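PDB 2DY1: elongation factor G from Thermus thermophilus, which binds GTP with magnesium and probably acts as a GTPase translation elongation factor in protein synthesis. Local coordinates for residues K135-E147 against P158-V170. Sequence-based numbering, arbitrary orientation.
Sequences KLDKGGDYYALLE and PIDLPLYEGGKWV. With GTP (guanosine-5'-triphosphate), chain C.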
loop_
_atom_site.group_PDB
_atom_site.type_symbol
_atom_site.label_atom_id
_atom_site.label_comp_id
_atom_site.label_asym_id
_atom_site.label_seq_id
_atom_site.Cartn_x
_atom_site.Cartn_y
_atom_site.Cartn_z
ATOM N N LYS A 135 -17.668 7.535 17.890
ATOM C CA LYS A 135 -18.977 6.891 17.759
ATOM C C LYS A 135 -19.609 6.269 19.004
ATOM O O LYS A 135 -20.480 5.396 18.889
ATOM C CB LYS A 135 -18.899 5.828 16.648
ATOM C CG LYS A 135 -18.493 6.396 15.292
ATOM C CD LYS A 135 -18.632 5.333 14.180
ATOM C CE LYS A 135 -18.465 5.937 12.784
ATOM N NZ LYS A 135 -18.798 4.963 11.678
ATOM N N LEU A 136 -19.193 6.693 20.196
ATOM C CA LEU A 136 -19.811 6.114 21.385
ATOM C C LEU A 136 -21.309 6.478 21.427
ATOM O O LEU A 136 -22.093 5.784 22.087
ATOM C CB LEU A 136 -19.102 6.596 22.658
ATOM C CG LEU A 136 -19.564 5.942 23.971
ATOM C CD1 LEU A 136 -19.257 4.452 23.931
ATOM C CD2 LEU A 136 -18.873 6.598 25.166
ATOM N N ASP A 137 -21.711 7.522 20.709
ATOM C CA ASP A 137 -23.118 7.939 20.706
ATOM C C ASP A 137 -24.005 6.890 20.061
ATOM O O ASP A 137 -25.234 6.916 20.225
ATOM C CB ASP A 137 -23.302 9.281 19.989
ATOM C CG ASP A 137 -22.801 9.252 18.551
ATOM O OD1 ASP A 137 -21.605 8.922 18.349
ATOM O OD2 ASP A 137 -23.599 9.569 17.632
ATOM N N LYS A 138 -23.395 5.962 19.332
ATOM C CA LYS A 138 -24.173 4.914 18.700
ATOM C C LYS A 138 -24.557 3.792 19.682
ATOM O O LYS A 138 -25.297 2.881 19.315
ATOM C CB LYS A 138 -23.435 4.397 17.460
ATOM C CG LYS A 138 -23.199 5.527 16.454
ATOM C CD LYS A 138 -22.583 5.071 15.138
ATOM C CE LYS A 138 -23.623 4.477 14.199
ATOM N NZ LYS A 138 -23.003 4.095 12.894
ATOM N N GLY A 139 -24.061 3.854 20.927
ATOM C CA GLY A 139 -24.466 2.876 21.943
ATOM C C GLY A 139 -23.577 1.809 22.584
ATOM O O GLY A 139 -24.066 1.006 23.398
ATOM N N GLY A 140 -22.291 1.808 22.261
ATOM C CA GLY A 140 -21.368 0.807 22.779
ATOM C C GLY A 140 -20.983 0.808 24.248
ATOM O O GLY A 140 -21.420 1.646 25.023
ATOM N N ASP A 141 -20.147 -0.160 24.618
ATOM C CA ASP A 141 -19.690 -0.327 25.998
ATOM C C ASP A 141 -18.221 0.090 26.095
ATOM O O ASP A 141 -17.308 -0.690 25.795
ATOM C CB ASP A 141 -19.846 -1.791 26.434
ATOM C CG ASP A 141 -19.389 -2.023 27.869
ATOM O OD1 ASP A 141 -18.890 -1.066 28.490
ATOM O OD2 ASP A 141 -19.524 -3.154 28.386
ATOM N N TYR A 142 -18.009 1.315 26.544
ATOM C CA TYR A 142 -16.665 1.863 26.644
ATOM C C TYR A 142 -15.745 1.081 27.569
ATOM O O TYR A 142 -14.564 0.922 27.284
ATOM C CB TYR A 142 -16.741 3.306 27.122
ATOM C CG TYR A 142 -15.444 4.062 27.024
ATOM C CD1 TYR A 142 -15.019 4.583 25.801
ATOM C CD2 TYR A 142 -14.663 4.285 28.149
ATOM C CE1 TYR A 142 -13.842 5.321 25.708
ATOM C CE2 TYR A 142 -13.470 5.024 28.058
ATOM C CZ TYR A 142 -13.082 5.534 26.837
ATOM O OH TYR A 142 -11.938 6.302 26.756
ATOM N N TYR A 143 -16.278 0.587 28.678
ATOM C CA TYR A 143 -15.451 -0.138 29.618
ATOM C C TYR A 143 -14.973 -1.471 29.072
ATOM O O TYR A 143 -13.825 -1.844 29.292
ATOM C CB TYR A 143 -16.198 -0.280 30.943
ATOM C CG TYR A 143 -16.434 1.081 31.550
ATOM C CD1 TYR A 143 -17.582 1.822 31.247
ATOM C CD2 TYR A 143 -15.452 1.676 32.333
ATOM C CE1 TYR A 143 -17.736 3.135 31.711
ATOM C CE2 TYR A 143 -15.588 2.978 32.802
ATOM C CZ TYR A 143 -16.733 3.700 32.486
ATOM O OH TYR A 143 -16.860 4.984 32.960
ATOM N N ALA A 144 -15.833 -2.173 28.336
ATOM C CA ALA A 144 -15.436 -3.435 27.735
ATOM C C ALA A 144 -14.413 -3.121 26.637
ATOM O O ALA A 144 -13.484 -3.893 26.413
ATOM C CB ALA A 144 -16.653 -4.154 27.146
ATOM N N LEU A 145 -14.591 -1.989 25.953
ATOM C CA LEU A 145 -13.655 -1.595 24.901
ATOM C C LEU A 145 -12.279 -1.360 25.508
ATOM O O LEU A 145 -11.289 -1.813 24.956
ATOM C CB LEU A 145 -14.145 -0.331 24.188
ATOM C CG LEU A 145 -13.148 0.232 23.163
ATOM C CD1 LEU A 145 -12.878 -0.778 22.054
ATOM C CD2 LEU A 145 -13.715 1.512 22.578
ATOM N N LEU A 146 -12.207 -0.682 26.653
ATOM C CA LEU A 146 -10.898 -0.477 27.286
ATOM C C LEU A 146 -10.227 -1.827 27.585
ATOM O O LEU A 146 -9.018 -1.981 27.391
ATOM C CB LEU A 146 -11.033 0.322 28.581
ATOM C CG LEU A 146 -11.420 1.796 28.465
ATOM C CD1 LEU A 146 -11.414 2.437 29.857
ATOM C CD2 LEU A 146 -10.409 2.506 27.559
ATOM N N GLU A 147 -10.998 -2.806 28.067
ATOM C CA GLU A 147 -10.410 -4.117 28.349
ATOM C C GLU A 147 -9.911 -4.764 27.059
ATOM O O GLU A 147 -8.846 -5.384 27.023
ATOM C CB GLU A 147 -11.428 -5.040 29.022
ATOM C CG GLU A 147 -11.890 -4.549 30.381
ATOM C CD GLU A 147 -12.728 -5.580 31.116
ATOM O OE1 GLU A 147 -13.391 -5.210 32.111
ATOM O OE2 GLU A 147 -12.715 -6.764 30.708
ATOM N N PRO A 158 -6.070 5.055 30.097
ATOM C CA PRO A 158 -7.318 5.821 29.959
ATOM C C PRO A 158 -7.213 7.241 30.493
ATOM O O PRO A 158 -6.937 7.452 31.664
ATOM C CB PRO A 158 -8.334 4.995 30.759
ATOM C CG PRO A 158 -7.742 3.597 30.736
ATOM C CD PRO A 158 -6.264 3.852 30.917
ATOM N N ILE A 159 -7.424 8.222 29.631
ATOM C CA ILE A 159 -7.395 9.617 30.037
ATOM C C ILE A 159 -8.821 10.046 30.337
ATOM O O ILE A 159 -9.082 10.786 31.286
ATOM C CB ILE A 159 -6.849 10.529 28.898
ATOM C CG1 ILE A 159 -5.417 10.116 28.542
ATOM C CG2 ILE A 159 -6.958 11.998 29.288
ATOM C CD1 ILE A 159 -4.465 10.099 29.720
ATOM N N ASP A 160 -9.750 9.569 29.512
ATOM C CA ASP A 160 -11.152 9.948 29.648
ATOM C C ASP A 160 -12.042 8.750 29.890
ATOM O O ASP A 160 -11.740 7.640 29.437
ATOM C CB ASP A 160 -11.689 10.544 28.333
ATOM C CG ASP A 160 -10.952 11.782 27.893
ATOM O OD1 ASP A 160 -10.783 12.686 28.738
ATOM O OD2 ASP A 160 -10.571 11.858 26.693
ATOM N N LEU A 161 -13.147 9.023 30.582
ATOM C CA LEU A 161 -14.227 8.057 30.773
ATOM C C LEU A 161 -15.463 8.835 30.289
ATOM O O LEU A 161 -15.488 10.057 30.288
ATOM C CB LEU A 161 -14.386 7.650 32.235
ATOM C CG LEU A 161 -13.225 6.829 32.786
ATOM C CD1 LEU A 161 -13.525 6.535 34.257
ATOM C CD2 LEU A 161 -13.016 5.537 32.006
ATOM N N PRO A 162 -16.507 8.128 29.863
ATOM C CA PRO A 162 -17.692 8.837 29.382
ATOM C C PRO A 162 -18.614 9.395 30.447
ATOM O O PRO A 162 -18.833 8.762 31.495
ATOM C CB PRO A 162 -18.398 7.792 28.525
ATOM C CG PRO A 162 -18.009 6.486 29.179
ATOM C CD PRO A 162 -16.588 6.676 29.647
ATOM N N LEU A 163 -19.130 10.595 30.191
ATOM C CA LEU A 163 -20.119 11.174 31.093
ATOM C C LEU A 163 -21.481 10.895 30.483
ATOM O O LEU A 163 -21.741 11.242 29.334
ATOM C CB LEU A 163 -19.926 12.685 31.248
ATOM C CG LEU A 163 -20.958 13.352 32.154
ATOM C CD1 LEU A 163 -20.733 12.847 33.583
ATOM C CD2 LEU A 163 -20.803 14.876 32.114
ATOM N N TYR A 164 -22.349 10.224 31.239
ATOM C CA TYR A 164 -23.692 9.921 30.765
ATOM C C TYR A 164 -24.744 10.646 31.583
ATOM O O TYR A 164 -24.538 10.944 32.762
ATOM C CB TYR A 164 -24.001 8.430 30.897
ATOM C CG TYR A 164 -23.269 7.538 29.928
ATOM C CD1 TYR A 164 -23.745 7.354 28.628
ATOM C CD2 TYR A 164 -22.111 6.872 30.308
ATOM C CE1 TYR A 164 -23.070 6.517 27.728
ATOM C CE2 TYR A 164 -21.444 6.038 29.427
ATOM C CZ TYR A 164 -21.921 5.860 28.145
ATOM O OH TYR A 164 -21.263 5.000 27.277
ATOM N N GLU A 165 -25.875 10.915 30.944
ATOM C CA GLU A 165 -27.024 11.519 31.616
ATOM C C GLU A 165 -28.198 10.692 31.121
ATOM O O GLU A 165 -28.523 10.689 29.934
ATOM C CB GLU A 165 -27.181 13.001 31.245
ATOM C CG GLU A 165 -26.174 13.890 31.945
ATOM C CD GLU A 165 -26.248 15.342 31.502
ATOM O OE1 GLU A 165 -27.077 15.642 30.618
ATOM O OE2 GLU A 165 -25.469 16.165 32.037
ATOM N N GLY A 166 -28.802 9.939 32.034
ATOM C CA GLY A 166 -29.933 9.108 31.664
ATOM C C GLY A 166 -29.676 8.220 30.461
ATOM O O GLY A 166 -30.521 8.112 29.568
ATOM N N GLY A 167 -28.507 7.588 30.425
ATOM C CA GLY A 167 -28.184 6.703 29.316
ATOM C C GLY A 167 -27.635 7.360 28.059
ATOM O O GLY A 167 -27.196 6.665 27.146
ATOM N N LYS A 168 -27.645 8.689 28.010
ATOM C CA LYS A 168 -27.151 9.410 26.849
ATOM C C LYS A 168 -25.729 9.917 27.084
ATOM O O LYS A 168 -25.449 10.522 28.124
ATOM C CB LYS A 168 -28.068 10.595 26.562
ATOM C CG LYS A 168 -27.622 11.483 25.409
ATOM C CD LYS A 168 -28.559 12.664 25.269
ATOM C CE LYS A 168 -28.157 13.584 24.132
ATOM N NZ LYS A 168 -28.993 14.820 24.138
ATOM N N TRP A 169 -24.840 9.671 26.126
ATOM C CA TRP A 169 -23.450 10.143 26.249
ATOM C C TRP A 169 -23.453 11.644 25.984
ATOM O O TRP A 169 -23.848 12.083 24.901
ATOM C CB TRP A 169 -22.569 9.441 25.226
ATOM C CG TRP A 169 -21.167 9.973 25.196
ATOM C CD1 TRP A 169 -20.356 10.218 26.278
ATOM C CD2 TRP A 169 -20.397 10.279 24.035
ATOM N NE1 TRP A 169 -19.123 10.655 25.854
ATOM C CE2 TRP A 169 -19.120 10.701 24.482
ATOM C CE3 TRP A 169 -20.660 10.239 22.656
ATOM C CZ2 TRP A 169 -18.105 11.077 23.602
ATOM C CZ3 TRP A 169 -19.646 10.621 21.777
ATOM C CH2 TRP A 169 -18.384 11.032 22.260
ATOM N N VAL A 170 -23.010 12.423 26.963
ATOM C CA VAL A 170 -23.003 13.881 26.858
ATOM C C VAL A 170 -21.666 14.538 27.121
ATOM O O VAL A 170 -21.537 15.747 26.948
ATOM C CB VAL A 170 -24.011 14.537 27.846
ATOM C CG1 VAL A 170 -25.415 14.023 27.563
ATOM C CG2 VAL A 170 -23.613 14.235 29.308
HETATM P PG GTP C . -12.322 6.653 5.919
HETATM O O1G GTP C . -13.215 6.020 4.743
HETATM O O2G GTP C . -11.621 7.993 5.384
HETATM O O3G GTP C . -11.346 5.695 6.485
HETATM O O3B GTP C . -13.441 7.083 6.996
HETATM P PB GTP C . -13.197 8.094 8.218
HETATM O O1B GTP C . -12.478 7.373 9.294
HETATM O O2B GTP C . -12.598 9.353 7.713
HETATM O O3A GTP C . -14.692 8.304 8.763
HETATM P PA GTP C . -15.648 9.514 8.324
HETATM O O1A GTP C . -15.231 10.741 9.038
HETATM O O2A GTP C . -15.731 9.546 6.846
HETATM O "O5'" GTP C . -17.071 9.070 8.927
HETATM C "C5'" GTP C . -17.782 8.008 8.289
HETATM C "C4'" GTP C . -19.233 7.996 8.767
HETATM O "O4'" GTP C . -19.191 7.966 10.204
HETATM C "C3'" GTP C . -19.921 9.307 8.380
HETATM O "O3'" GTP C . -21.315 9.061 8.174
HETATM C "C2'" GTP C . -19.715 10.174 9.621
HETATM O "O2'" GTP C . -20.784 11.119 9.722
HETATM C "C1'" GTP C . -19.914 9.105 10.695
HETATM N N9 GTP C . -19.363 9.498 12.012
HETATM C C8 GTP C . -18.119 9.907 12.251
HETATM N N7 GTP C . -17.937 10.041 13.563
HETATM C C5 GTP C . -19.077 9.722 14.168
HETATM C C6 GTP C . -19.478 9.678 15.500
HETATM O O6 GTP C . -18.699 9.925 16.419
HETATM N N1 GTP C . -20.797 9.305 15.789
HETATM C C2 GTP C . -21.677 8.982 14.749
HETATM N N2 GTP C . -22.929 8.625 15.019
HETATM N N3 GTP C . -21.252 9.031 13.477
HETATM C C4 GTP C . -19.994 9.386 13.178
HETATM O O HOH W 1 -22.881 4.089 25.449
HETATM O O HOH W 2 -19.904 2.733 28.195
HETATM O O HOH W 3 -19.199 6.298 32.550
#
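Helix 142-147, with Tyr-142 beside Pro-162 and Leu-146 beside Pro-158, runs nearly antiparallel to strand 160-165, the axes 9.8 Å apart at 168°, while the 3-10 turn of residues 136-138, ahead of the helix, brings Asp-137 against Trp-169. Lys-135 and Asp-137 are the lysine and aspartate of the NKxD guanine-specificity motif of P-loop GTPases, in which threonine here takes the place of asparagine, and the contact backs this turn with two adjacent antiparallel strands of the G-domain sheet, 156-165 and 168-174. Leu-136 turns inward from it: with CG anti to the backbone N (chi1 -174°), CD2 sits over one face of Trp-169, 3.9 Å from the centroid of the five-membered ring in a CH-pi contact, and also touches Pro-162 CB at 3.6 Å. Trp-169 also touches Ser-254, which binds GTP.

Farther along, Tyr-142 meets Pro-162 at a slant, its CD2 3.4 Å from Pro-162 CD, and its OH donates to Asp-160 O at 3.0 Å from well above the carbonyl plane. A phenylalanine at Tyr-142 would probably keep the proline packing but leave Asp-160 O without this donor. Leu-161 CD2 fits among the Tyr-142 ring edge, Tyr-143 CE2 and Leu-146 CD1, and Phe-204 of helix 198-213 adds to this apolar cluster. Water completes the join: one molecule links Gly-140 O to Tyr-164 OH, a second links that hydroxyl to Tyr-142 N, and a third accepts from Tyr-143 OH and donates to Pro-162 O.

On the nucleotide side, Asp-137 reads the guanine with both carboxylate oxygens: GTP N1 donates almost straight to OD1 (2.7 Å, 170°), and GTP N2 donates to OD2 at 2.9 Å.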